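Side-chain contacts in salicylate 5-hydroxylase, large oxygenase component (Ralstonia sp., PDB 7C8Z), which catalyses, as the oxygenase component of a multicomponent system, the NADH- and O2-dependent 5-hydroxylation of salicylate to gentisate: residues Gln134-Tyr137 and Leu143-Val146; Arg57-Leu62 and Ile88-Val93; Met95-Asp98 and Gly102-Val105; Asn66-Val71 and Lys177-Gly182. One frame throughout, in Å; residues are numbered along the deposited sequence.

Interaction 1 (Gln134-Tyr137 and Leu143-Val146). With FES (Fe2/s2 (inorganic) cluster), chain I.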
loop_
_atom_site.group_PDB
_atom_site.type_symbol
_atom_site.label_atom_id
_atom_site.label_comp_id
_atom_site.label_asym_id
_atom_site.label_seq_id
_atom_site.Cartn_x
_atom_site.Cartn_y
_atom_site.Cartn_z
ATOM N N GLN A 134 -27.268 -18.769 1.332
ATOM C CA GLN A 134 -27.466 -19.853 0.367
ATOM C C GLN A 134 -28.666 -19.605 -0.543
ATOM O O GLN A 134 -29.498 -20.485 -0.764
ATOM C CB GLN A 134 -27.595 -21.200 1.080
ATOM C CG GLN A 134 -26.403 -21.545 1.940
ATOM C CD GLN A 134 -25.241 -22.082 1.131
ATOM O OE1 GLN A 134 -25.369 -22.342 -0.064
ATOM N NE2 GLN A 134 -24.093 -22.252 1.782
ATOM N N TRP A 135 -28.736 -18.401 -1.102
ATOM C CA TRP A 135 -29.750 -18.122 -2.114
ATOM C C TRP A 135 -29.284 -18.702 -3.441
ATOM O O TRP A 135 -28.119 -18.545 -3.815
ATOM C CB TRP A 135 -30.006 -16.621 -2.251
ATOM C CG TRP A 135 -30.976 -16.073 -1.242
ATOM C CD1 TRP A 135 -31.250 -16.586 -0.012
ATOM C CD2 TRP A 135 -31.795 -14.900 -1.378
ATOM N NE1 TRP A 135 -32.188 -15.812 0.629
ATOM C CE2 TRP A 135 -32.538 -14.770 -0.186
ATOM C CE3 TRP A 135 -31.968 -13.947 -2.389
ATOM C CZ2 TRP A 135 -33.443 -13.729 0.024
ATOM C CZ3 TRP A 135 -32.869 -12.912 -2.178
ATOM C CH2 TRP A 135 -33.595 -12.813 -0.981
ATOM N N ASN A 136 -30.183 -19.392 -4.141
ATOM C CA ASN A 136 -29.851 -20.091 -5.377
ATOM C C ASN A 136 -30.522 -19.412 -6.565
ATOM O O ASN A 136 -31.729 -19.146 -6.533
ATOM C CB ASN A 136 -30.280 -21.560 -5.288
ATOM C CG ASN A 136 -29.811 -22.388 -6.477
ATOM O OD1 ASN A 136 -30.223 -22.161 -7.617
ATOM N ND2 ASN A 136 -28.942 -23.357 -6.211
ATOM N N TYR A 137 -29.740 -19.151 -7.618
ATOM C CA TYR A 137 -30.199 -18.512 -8.843
ATOM C C TYR A 137 -29.886 -19.394 -10.045
ATOM O O TYR A 137 -28.837 -20.046 -10.096
ATOM C CB TYR A 137 -29.520 -17.152 -9.070
ATOM C CG TYR A 137 -29.591 -16.182 -7.916
ATOM C CD1 TYR A 137 -28.704 -16.266 -6.851
ATOM C CD2 TYR A 137 -30.535 -15.164 -7.905
ATOM C CE1 TYR A 137 -28.766 -15.366 -5.803
ATOM C CE2 TYR A 137 -30.604 -14.265 -6.866
ATOM C CZ TYR A 137 -29.723 -14.366 -5.818
ATOM O OH TYR A 137 -29.805 -13.457 -4.786
ATOM N N LEU A 143 -34.015 -16.069 -9.325
ATOM C CA LEU A 143 -33.959 -16.609 -7.967
ATOM C C LEU A 143 -34.774 -17.896 -7.885
ATOM O O LEU A 143 -36.008 -17.860 -7.919
ATOM C CB LEU A 143 -34.478 -15.571 -6.977
ATOM C CG LEU A 143 -34.551 -16.006 -5.516
ATOM C CD1 LEU A 143 -33.203 -16.537 -5.052
ATOM C CD2 LEU A 143 -35.018 -14.851 -4.644
ATOM N N GLN A 144 -34.092 -19.033 -7.756
ATOM C CA GLN A 144 -34.751 -20.334 -7.731
ATOM C C GLN A 144 -35.003 -20.867 -6.330
ATOM O O GLN A 144 -35.921 -21.675 -6.146
ATOM C CB GLN A 144 -33.923 -21.365 -8.498
ATOM C CG GLN A 144 -33.885 -21.141 -9.984
ATOM C CD GLN A 144 -32.908 -22.067 -10.667
ATOM O OE1 GLN A 144 -31.935 -22.518 -10.061
ATOM N NE2 GLN A 144 -33.170 -22.378 -11.932
ATOM N N GLY A 145 -34.216 -20.452 -5.342
ATOM C CA GLY A 145 -34.357 -21.004 -4.011
ATOM C C GLY A 145 -33.996 -20.025 -2.917
ATOM O O GLY A 145 -32.980 -19.330 -2.994
ATOM N N VAL A 146 -34.834 -19.965 -1.889
ATOM C CA VAL A 146 -34.586 -19.142 -0.709
ATOM C C VAL A 146 -34.801 -20.024 0.515
ATOM O O VAL A 146 -35.941 -20.423 0.793
ATOM C CB VAL A 146 -35.505 -17.908 -0.679
ATOM C CG1 VAL A 146 -35.421 -17.206 0.667
ATOM C CG2 VAL A 146 -35.145 -16.953 -1.797
HETATM FE FE1 FES I . -27.811 -13.373 2.113
HETATM FE FE2 FES I . -26.768 -13.810 -0.749
HETATM S S1 FES I . -27.971 -14.995 0.640
HETATM S S2 FES I . -26.596 -12.207 0.712
#
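Trp-135 lays its indole between the [2Fe-2S] cluster and Val-146. Sulfur S1 of the cluster sits over one face, 3.7 Å from Trp-135 CD1. The opposite face takes a CH-pi contact from Val-146 CG2, 3.9 Å from the centroid of the five-membered ring. Val-146 CG1 lies closer to the ring nitrogen, and Leu-143 CD2 meets Trp-135 CZ3 obliquely at 3.8 Å. Leu-143 serves two rings: its other methyl, CD1, stands over the Tyr-137 ring, offset toward the rim. With Leu-143 CG anti to the backbone N (chi1 177°), the fork is turned back to the first strand. Strands 135-137 and 143-145 form a beta hairpin of the Rieske domain, beside the cluster. A classic beta bulge interrupts it. Asn-136 O accepts from both Gln-144 N (2.7 Å) and Gly-145 N (3.1 Å), so one carbonyl is gripped twice. Asn-136 N gives a nearly straight bond to the same strand, at Gly-145 O. Tyr-137 OH is hydrogen-bonded to Ala-111 N, next to the cluster residues Cys-110 and His-112, and the ring of His-112 meets the Trp-135 indole nearly parallel. Gln-134 NE2 reaches Leu-246 O of the second subunit.

Interaction 2 (Arg57-Leu62 and Ile88-Val93)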
loop_
_atom_site.group_PDB
_atom_site.type_symbol
_atom_site.label_atom_id
_atom_site.label_comp_id
_atom_site.label_asym_id
_atom_site.label_seq_id
_atom_site.Cartn_x
_atom_site.Cartn_y
_atom_site.Cartn_z
ATOM N N ARG A 57 -19.951 10.392 -13.404
ATOM C CA ARG A 57 -20.880 10.645 -14.499
ATOM C C ARG A 57 -20.492 9.843 -15.736
ATOM O O ARG A 57 -21.361 9.389 -16.488
ATOM C CB ARG A 57 -20.929 12.131 -14.812
ATOM C CG ARG A 57 -22.085 12.507 -15.721
ATOM C CD ARG A 57 -21.955 13.923 -16.248
ATOM N NE ARG A 57 -21.715 14.870 -15.167
ATOM C CZ ARG A 57 -21.262 16.105 -15.341
ATOM N NH1 ARG A 57 -20.995 16.553 -16.560
ATOM N NH2 ARG A 57 -21.073 16.890 -14.292
ATOM N N GLU A 58 -19.186 9.670 -15.966
ATOM C CA GLU A 58 -18.726 8.829 -17.066
ATOM C C GLU A 58 -19.193 7.396 -16.885
ATOM O O GLU A 58 -19.617 6.748 -17.845
ATOM C CB GLU A 58 -17.201 8.880 -17.170
ATOM C CG GLU A 58 -16.655 10.184 -17.695
ATOM C CD GLU A 58 -15.150 10.229 -17.666
ATOM O OE1 GLU A 58 -14.554 9.719 -16.694
ATOM O OE2 GLU A 58 -14.560 10.785 -18.613
ATOM N N LEU A 59 -19.096 6.874 -15.663
ATOM C CA LEU A 59 -19.603 5.531 -15.402
ATOM C C LEU A 59 -21.100 5.450 -15.670
ATOM O O LEU A 59 -21.577 4.494 -16.293
ATOM C CB LEU A 59 -19.303 5.121 -13.962
ATOM C CG LEU A 59 -17.868 4.778 -13.551
ATOM C CD1 LEU A 59 -17.839 4.381 -12.082
ATOM C CD2 LEU A 59 -17.281 3.677 -14.426
ATOM N N GLU A 60 -21.852 6.462 -15.235
ATOM C CA GLU A 60 -23.305 6.433 -15.404
ATOM C C GLU A 60 -23.710 6.499 -16.874
ATOM O O GLU A 60 -24.630 5.790 -17.299
ATOM C CB GLU A 60 -23.952 7.579 -14.625
ATOM C CG GLU A 60 -23.762 7.508 -13.113
ATOM C CD GLU A 60 -24.882 6.759 -12.407
ATOM O OE1 GLU A 60 -25.374 5.754 -12.958
ATOM O OE2 GLU A 60 -25.275 7.181 -11.299
ATOM N N ARG A 61 -23.033 7.338 -17.667
ATOM C CA ARG A 61 -23.512 7.686 -18.999
ATOM C C ARG A 61 -22.757 7.031 -20.148
ATOM O O ARG A 61 -23.271 7.023 -21.270
ATOM C CB ARG A 61 -23.468 9.208 -19.188
ATOM C CG ARG A 61 -24.364 9.965 -18.222
ATOM C CD ARG A 61 -24.446 11.433 -18.585
ATOM N NE ARG A 61 -25.296 12.181 -17.664
ATOM C CZ ARG A 61 -25.454 13.500 -17.702
ATOM N NH1 ARG A 61 -24.819 14.218 -18.616
ATOM N NH2 ARG A 61 -26.245 14.102 -16.826
ATOM N N LEU A 62 -21.565 6.488 -19.913
ATOM C CA LEU A 62 -20.802 5.821 -20.959
ATOM C C LEU A 62 -20.654 4.325 -20.742
ATOM O O LEU A 62 -20.506 3.588 -21.716
ATOM C CB LEU A 62 -19.404 6.442 -21.087
ATOM C CG LEU A 62 -19.306 7.853 -21.681
ATOM C CD1 LEU A 62 -20.293 8.048 -22.817
ATOM C CD2 LEU A 62 -19.512 8.917 -20.623
ATOM N N ILE A 88 -17.881 -4.358 -15.857
ATOM C CA ILE A 88 -18.348 -3.288 -16.729
ATOM C C ILE A 88 -18.312 -2.001 -15.920
ATOM O O ILE A 88 -19.032 -1.871 -14.920
ATOM C CB ILE A 88 -19.761 -3.547 -17.278
ATOM C CG1 ILE A 88 -19.737 -4.717 -18.264
ATOM C CG2 ILE A 88 -20.295 -2.291 -17.954
ATOM C CD1 ILE A 88 -21.091 -5.061 -18.839
ATOM N N GLY A 89 -17.475 -1.058 -16.341
ATOM C CA GLY A 89 -17.195 0.096 -15.517
ATOM C C GLY A 89 -16.521 -0.351 -14.240
ATOM O O GLY A 89 -15.369 -0.790 -14.260
ATOM N N GLU A 90 -17.235 -0.267 -13.119
ATOM C CA GLU A 90 -16.744 -0.794 -11.853
ATOM C C GLU A 90 -17.700 -1.817 -11.262
ATOM O O GLU A 90 -17.631 -2.110 -10.066
ATOM C CB GLU A 90 -16.501 0.341 -10.863
ATOM C CG GLU A 90 -15.435 1.310 -11.325
ATOM C CD GLU A 90 -14.951 2.204 -10.212
ATOM O OE1 GLU A 90 -15.436 2.040 -9.074
ATOM O OE2 GLU A 90 -14.077 3.057 -10.469
ATOM N N ARG A 91 -18.576 -2.386 -12.080
ATOM C CA ARG A 91 -19.592 -3.321 -11.619
ATOM C C ARG A 91 -19.229 -4.721 -12.094
ATOM O O ARG A 91 -19.138 -4.967 -13.303
ATOM C CB ARG A 91 -20.976 -2.908 -12.116
ATOM C CG ARG A 91 -21.499 -1.673 -11.416
ATOM C CD ARG A 91 -22.703 -1.091 -12.113
ATOM N NE ARG A 91 -23.927 -1.827 -11.831
ATOM C CZ ARG A 91 -25.115 -1.483 -12.314
ATOM N NH1 ARG A 91 -25.225 -0.417 -13.099
ATOM N NH2 ARG A 91 -26.188 -2.200 -12.018
ATOM N N SER A 92 -19.002 -5.621 -11.138
ATOM C CA SER A 92 -18.675 -7.002 -11.460
ATOM C C SER A 92 -19.876 -7.709 -12.078
ATOM O O SER A 92 -20.999 -7.614 -11.567
ATOM C CB SER A 92 -18.225 -7.738 -10.198
ATOM O OG SER A 92 -17.414 -8.855 -10.521
ATOM N N VAL A 93 -19.638 -8.424 -13.179
ATOM C CA VAL A 93 -20.659 -9.217 -13.844
ATOM C C VAL A 93 -20.082 -10.595 -14.146
ATOM O O VAL A 93 -18.874 -10.818 -14.083
ATOM C CB VAL A 93 -21.188 -8.550 -15.131
ATOM C CG1 VAL A 93 -21.982 -7.300 -14.790
ATOM C CG2 VAL A 93 -20.042 -8.235 -16.081
#
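A type II' beta turn from Ile-88 to Arg-91 presents its backbone to helix 52-63, with Gly-89 CA 5.9 Å from Leu-59 CA. The turn links strands 82-88 and 91-97 in the large antiparallel sheet of the Rieske domain. It is closed by two backbone bonds, Arg-91 N to Ile-88 O and Ile-88 N to Arg-91 O, both 2.9 Å. Gly-89 has a positive phi (63°), as expected at the second position of this turn.

Leu-59 carries the helix side of the contact. The first bond of its side chain points from the helix to the turn, and the two methyls of the fork divide the work. CD2 rests on the bare backbone of Gly-89, 3.7 Å from its CA. CD1 touches the aliphatic part of Glu-90, 4.0 Å from CG. Leu-59 CD1 stands anti to its own CA (chi2 -179°) and so reaches out to Glu-90, which runs across the leucine at about a right angle. The meeting is a small van der Waals contact.

The polar end of Glu-90 has its own partners. Its OE2 bonds to Tyr-55 OH, one helical turn before Leu-59, and to Gly-348 N. The same residue is held at its backbone, where Glu-90 N bonds to Tyr-64 OH. Phe-30 of the second subunit also packs on Leu-59, so the helix-turn junction lies at a subunit interface. Leu-59 CD1 also lies 4.1 Å from the carboxylate carbon Glu-90 CD.

Interaction 3 (Met95-Asp98 and Gly102-Val105)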
loop_
_atom_site.group_PDB
_atom_site.type_symbol
_atom_site.label_atom_id
_atom_site.label_comp_id
_atom_site.label_asym_id
_atom_site.label_seq_id
_atom_site.Cartn_x
_atom_site.Cartn_y
_atom_site.Cartn_z
ATOM N N MET A 95 -20.356 -13.717 -17.076
ATOM C CA MET A 95 -20.748 -14.157 -18.409
ATOM C C MET A 95 -20.716 -15.680 -18.412
ATOM O O MET A 95 -19.647 -16.279 -18.256
ATOM C CB MET A 95 -19.808 -13.585 -19.468
ATOM C CG MET A 95 -19.896 -14.283 -20.816
ATOM S SD MET A 95 -18.613 -13.775 -21.980
ATOM C CE MET A 95 -17.276 -14.873 -21.518
ATOM N N VAL A 96 -21.878 -16.308 -18.561
ATOM C CA VAL A 96 -21.983 -17.759 -18.472
ATOM C C VAL A 96 -22.685 -18.304 -19.708
ATOM O O VAL A 96 -23.637 -17.702 -20.218
ATOM C CB VAL A 96 -22.723 -18.195 -17.188
ATOM C CG1 VAL A 96 -24.142 -17.639 -17.166
ATOM C CG2 VAL A 96 -22.720 -19.714 -17.059
ATOM N N ARG A 97 -22.235 -19.464 -20.173
ATOM C CA ARG A 97 -22.916 -20.131 -21.269
ATOM C C ARG A 97 -24.117 -20.893 -20.728
ATOM O O ARG A 97 -23.981 -21.722 -19.824
ATOM C CB ARG A 97 -21.985 -21.090 -22.005
ATOM C CG ARG A 97 -22.716 -21.864 -23.095
ATOM C CD ARG A 97 -21.810 -22.239 -24.247
ATOM N NE ARG A 97 -20.938 -21.142 -24.655
ATOM C CZ ARG A 97 -21.280 -20.185 -25.510
ATOM N NH1 ARG A 97 -22.488 -20.177 -26.057
ATOM N NH2 ARG A 97 -20.408 -19.235 -25.820
ATOM N N ASP A 98 -25.287 -20.617 -21.294
ATOM C CA ASP A 98 -26.532 -21.223 -20.851
ATOM C C ASP A 98 -26.607 -22.670 -21.324
ATOM O O ASP A 98 -26.026 -23.021 -22.356
ATOM C CB ASP A 98 -27.723 -20.444 -21.400
ATOM C CG ASP A 98 -28.989 -20.685 -20.609
ATOM O OD1 ASP A 98 -29.199 -19.974 -19.606
ATOM O OD2 ASP A 98 -29.770 -21.588 -20.981
ATOM N N GLY A 102 -26.926 -20.429 -25.508
ATOM C CA GLY A 102 -26.777 -18.989 -25.514
ATOM C C GLY A 102 -25.822 -18.520 -24.427
ATOM O O GLY A 102 -25.183 -19.308 -23.729
ATOM N N ILE A 103 -25.724 -17.198 -24.292
ATOM C CA ILE A 103 -24.813 -16.575 -23.337
ATOM C C ILE A 103 -25.597 -15.589 -22.481
ATOM O O ILE A 103 -26.175 -14.632 -23.006
ATOM C CB ILE A 103 -23.642 -15.872 -24.040
ATOM C CG1 ILE A 103 -22.774 -16.903 -24.756
ATOM C CG2 ILE A 103 -22.815 -15.070 -23.038
ATOM C CD1 ILE A 103 -21.724 -16.294 -25.639
ATOM N N ASN A 104 -25.611 -15.816 -21.171
ATOM C CA ASN A 104 -26.217 -14.898 -20.218
ATOM C C ASN A 104 -25.143 -14.057 -19.542
ATOM O O ASN A 104 -24.014 -14.508 -19.330
ATOM C CB ASN A 104 -27.015 -15.646 -19.143
ATOM C CG ASN A 104 -27.757 -16.857 -19.685
ATOM O OD1 ASN A 104 -28.174 -16.880 -20.843
ATOM N ND2 ASN A 104 -27.943 -17.866 -18.837
ATOM N N VAL A 105 -25.499 -12.820 -19.210
ATOM C CA VAL A 105 -24.629 -11.940 -18.441
ATOM C C VAL A 105 -25.449 -11.351 -17.304
ATOM O O VAL A 105 -26.444 -10.657 -17.545
ATOM C CB VAL A 105 -24.012 -10.826 -19.299
ATOM C CG1 VAL A 105 -23.376 -9.768 -18.405
ATOM C CG2 VAL A 105 -22.985 -11.413 -20.247
#
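Strands 91-97 and 103-107 form a beta hairpin in the large antiparallel sheet of the Rieske domain. Val-96 and Asn-104 form a hydrogen-bonded pair: each backbone N gives a bond of 2.9 Å to the other's O. Met-95 with Val-105 and Arg-97 with Ile-103 are non-hydrogen-bonded pairs, and their side chains share one face of the sheet. There Met-95 CG meets Ile-103 CG2 at 3.8 Å, while Val-105 CG2 lies against Met-95 CB. Val-178 of the next strand packs on both Ile-103 and Val-105.

Arg-97 bends at chi3 (-44°) and folds its guanidinium over Ile-103, whose CG1 lies over one face of it. Its polar edges are used by others: NE bonds to Ile-77 O and NH2 makes a salt bridge with Glu-74.

Toward the turn, Asp-98 N bonds to Gly-102 O at 2.8 Å. Lys-140 makes a salt bridge to Asp-98 OD1, which would help keep the carboxylate ionised. On the Asn-104 face, that same oxygen offers its anti lone pair to Asn-104 ND2. The bond is 2.6 Å long, straight at 179°, and lies in the amide plane of Asn-104.

Interaction 4 (Asn66-Val71 and Lys177-Gly182)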
loop_
_atom_site.group_PDB
_atom_site.type_symbol
_atom_site.label_atom_id
_atom_site.label_comp_id
_atom_site.label_asym_id
_atom_site.label_seq_id
_atom_site.Cartn_x
_atom_site.Cartn_y
_atom_site.Cartn_z
ATOM N N ASN A 66 -26.688 3.219 -22.574
ATOM C CA ASN A 66 -26.593 3.583 -23.987
ATOM C C ASN A 66 -25.325 3.062 -24.654
ATOM O O ASN A 66 -24.936 3.556 -25.716
ATOM C CB ASN A 66 -26.686 5.102 -24.178
ATOM C CG ASN A 66 -28.052 5.652 -23.817
ATOM O OD1 ASN A 66 -28.187 6.439 -22.880
ATOM N ND2 ASN A 66 -29.077 5.238 -24.562
ATOM N N HIS A 67 -24.671 2.059 -24.070
ATOM C CA HIS A 67 -23.431 1.563 -24.647
ATOM C C HIS A 67 -23.318 0.067 -24.427
ATOM O O HIS A 67 -23.688 -0.442 -23.367
ATOM C CB HIS A 67 -22.211 2.263 -24.041
ATOM C CG HIS A 67 -22.102 3.705 -24.414
ATOM N ND1 HIS A 67 -22.686 4.710 -23.675
ATOM C CD2 HIS A 67 -21.490 4.312 -25.459
ATOM C CE1 HIS A 67 -22.435 5.874 -24.245
ATOM N NE2 HIS A 67 -21.709 5.661 -25.328
ATOM N N TRP A 68 -22.792 -0.625 -25.433
ATOM C CA TRP A 68 -22.369 -2.006 -25.284
ATOM C C TRP A 68 -20.932 -2.000 -24.792
ATOM O O TRP A 68 -20.077 -1.321 -25.368
ATOM C CB TRP A 68 -22.462 -2.769 -26.605
ATOM C CG TRP A 68 -23.841 -2.925 -27.145
ATOM C CD1 TRP A 68 -24.423 -2.171 -28.116
ATOM C CD2 TRP A 68 -24.808 -3.914 -26.770
ATOM N NE1 TRP A 68 -25.698 -2.622 -28.364
ATOM C CE2 TRP A 68 -25.956 -3.692 -27.550
ATOM C CE3 TRP A 68 -24.812 -4.963 -25.846
ATOM C CZ2 TRP A 68 -27.098 -4.479 -27.438
ATOM C CZ3 TRP A 68 -25.946 -5.744 -25.735
ATOM C CH2 TRP A 68 -27.075 -5.497 -26.526
ATOM N N CYS A 69 -20.667 -2.756 -23.737
ATOM C CA CYS A 69 -19.328 -2.854 -23.186
ATOM C C CYS A 69 -18.859 -4.296 -23.292
ATOM O O CYS A 69 -19.655 -5.233 -23.162
ATOM C CB CYS A 69 -19.286 -2.383 -21.732
ATOM S SG CYS A 69 -19.672 -0.627 -21.534
ATOM N N TYR A 70 -17.571 -4.461 -23.557
ATOM C CA TYR A 70 -17.000 -5.774 -23.818
ATOM C C TYR A 70 -17.019 -6.626 -22.554
ATOM O O TYR A 70 -16.705 -6.148 -21.459
ATOM C CB TYR A 70 -15.568 -5.611 -24.332
ATOM C CG TYR A 70 -14.797 -6.889 -24.555
ATOM C CD1 TYR A 70 -14.903 -7.584 -25.751
ATOM C CD2 TYR A 70 -13.936 -7.384 -23.583
ATOM C CE1 TYR A 70 -14.189 -8.744 -25.964
ATOM C CE2 TYR A 70 -13.221 -8.547 -23.787
ATOM C CZ TYR A 70 -13.350 -9.221 -24.983
ATOM O OH TYR A 70 -12.645 -10.378 -25.211
ATOM N N VAL A 71 -17.422 -7.886 -22.701
ATOM C CA VAL A 71 -17.356 -8.834 -21.597
ATOM C C VAL A 71 -16.572 -10.098 -21.931
ATOM O O VAL A 71 -16.182 -10.823 -21.000
ATOM C CB VAL A 71 -18.761 -9.204 -21.076
ATOM C CG1 VAL A 71 -19.479 -7.969 -20.546
ATOM C CG2 VAL A 71 -19.578 -9.887 -22.151
ATOM N N LYS A 177 -28.503 -7.172 -21.049
ATOM C CA LYS A 177 -28.705 -7.617 -22.417
ATOM C C LYS A 177 -27.360 -7.975 -23.029
ATOM O O LYS A 177 -26.341 -7.350 -22.723
ATOM C CB LYS A 177 -29.411 -6.544 -23.246
ATOM C CG LYS A 177 -29.791 -7.013 -24.647
ATOM C CD LYS A 177 -31.170 -6.525 -25.072
ATOM C CE LYS A 177 -31.114 -5.122 -25.645
ATOM N NZ LYS A 177 -31.208 -5.131 -27.127
ATOM N N VAL A 178 -27.356 -9.003 -23.873
ATOM C CA VAL A 178 -26.132 -9.608 -24.382
ATOM C C VAL A 178 -26.145 -9.543 -25.904
ATOM O O VAL A 178 -27.171 -9.813 -26.537
ATOM C CB VAL A 178 -25.982 -11.066 -23.898
ATOM C CG1 VAL A 178 -24.665 -11.651 -24.368
ATOM C CG2 VAL A 178 -26.081 -11.130 -22.383
ATOM N N ALA A 179 -25.005 -9.175 -26.491
ATOM C CA ALA A 179 -24.837 -9.157 -27.941
ATOM C C ALA A 179 -23.561 -9.916 -28.279
ATOM O O ALA A 179 -22.461 -9.479 -27.924
ATOM C CB ALA A 179 -24.780 -7.727 -28.476
ATOM N N ALA A 180 -23.705 -11.055 -28.942
ATOM C CA ALA A 180 -22.575 -11.855 -29.385
ATOM C C ALA A 180 -22.511 -11.862 -30.906
ATOM O O ALA A 180 -23.538 -11.979 -31.580
ATOM C CB ALA A 180 -22.665 -13.287 -28.849
ATOM N N ARG A 181 -21.300 -11.720 -31.439
ATOM C CA ARG A 181 -21.101 -11.682 -32.882
ATOM C C ARG A 181 -19.655 -12.028 -33.192
ATOM O O ARG A 181 -18.739 -11.508 -32.547
ATOM C CB ARG A 181 -21.450 -10.311 -33.466
ATOM C CG ARG A 181 -21.308 -10.262 -34.982
ATOM C CD ARG A 181 -21.560 -8.876 -35.541
ATOM N NE ARG A 181 -21.511 -8.866 -37.002
ATOM C CZ ARG A 181 -22.573 -8.706 -37.785
ATOM N NH1 ARG A 181 -23.774 -8.543 -37.246
ATOM N NH2 ARG A 181 -22.439 -8.708 -39.105
ATOM N N GLY A 182 -19.456 -12.925 -34.156
ATOM C CA GLY A 182 -18.128 -13.271 -34.626
ATOM C C GLY A 182 -17.230 -13.907 -33.585
ATOM O O GLY A 182 -16.027 -14.066 -33.813
#
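The CH-pi contact comes first: Ala-179 CB stands over one face of the Trp-68 indole, 3.7 Å from the centroid of the six-membered ring and 16° off its normal. The methyl is offset toward the rim, and its closest ring atom is Trp-68 CZ3 at 3.6 Å. Trp-68 reaches it with CG beside the backbone N (chi1 -64°), the first bond of the side chain starting out toward strand 175-181.

Alkyl and edge contacts come from Lys-177. Its CG lies 3.6 Å from Trp-68 CH2, and its kinked chain brings CE and NZ loosely near the same end of the ring. The carbonyl oxygen Lys-177 O sits at the ring edge, near the plane, 3.4 Å from Trp-68 CZ3. The slightly positive C-H edge probably suits the oxygen.

The polar contacts of the indole lie outside this pair. Trp-68 NE1 bonds to Glu-194 O, which ties down the five-membered end. Phe-196 and Phe-199 of helix 196-211 meet the indole edge-to-face.

In the antiparallel sheet of the Rieske domain, strand 184-188 lies between 69-73 and 175-181. Trp-68 leads into strand 69-73, and its side chain reaches past strand 184-188 to strand 175-181. The ring is thus held by a bond at its nitrogen and by alkyl, aromatic and carbonyl contacts. Its link to strand 175-181 probably rests mainly on dispersion, with a weak electrostatic share.

In the fold
Interactions 2, 3 and 4 meet in one antiparallel sheet. Interactions 2 and 3 share strand 91-97. Strands 103-107 and 175-181 are neighbours, which joins interaction 3 to interaction 4, and Met-95 SD also packs near Val-71 O. Ile-88 of interaction 2 touches Cys-69 and Val-71 of interaction 4. Interaction 1 stands apart in a separate three-stranded sheet at the cluster, its centre about 18 Å from that of interaction 3. Both 1 and 3 are hairpins with backbone ladders, but 1 has a bulge and aromatic packing, whereas 3 adds a carboxylate-amide bond. Interactions 2 and 4 are long-range side-chain contacts without such ladders. Interactions 2 and 3 are buried; 1 and 4 are partly so.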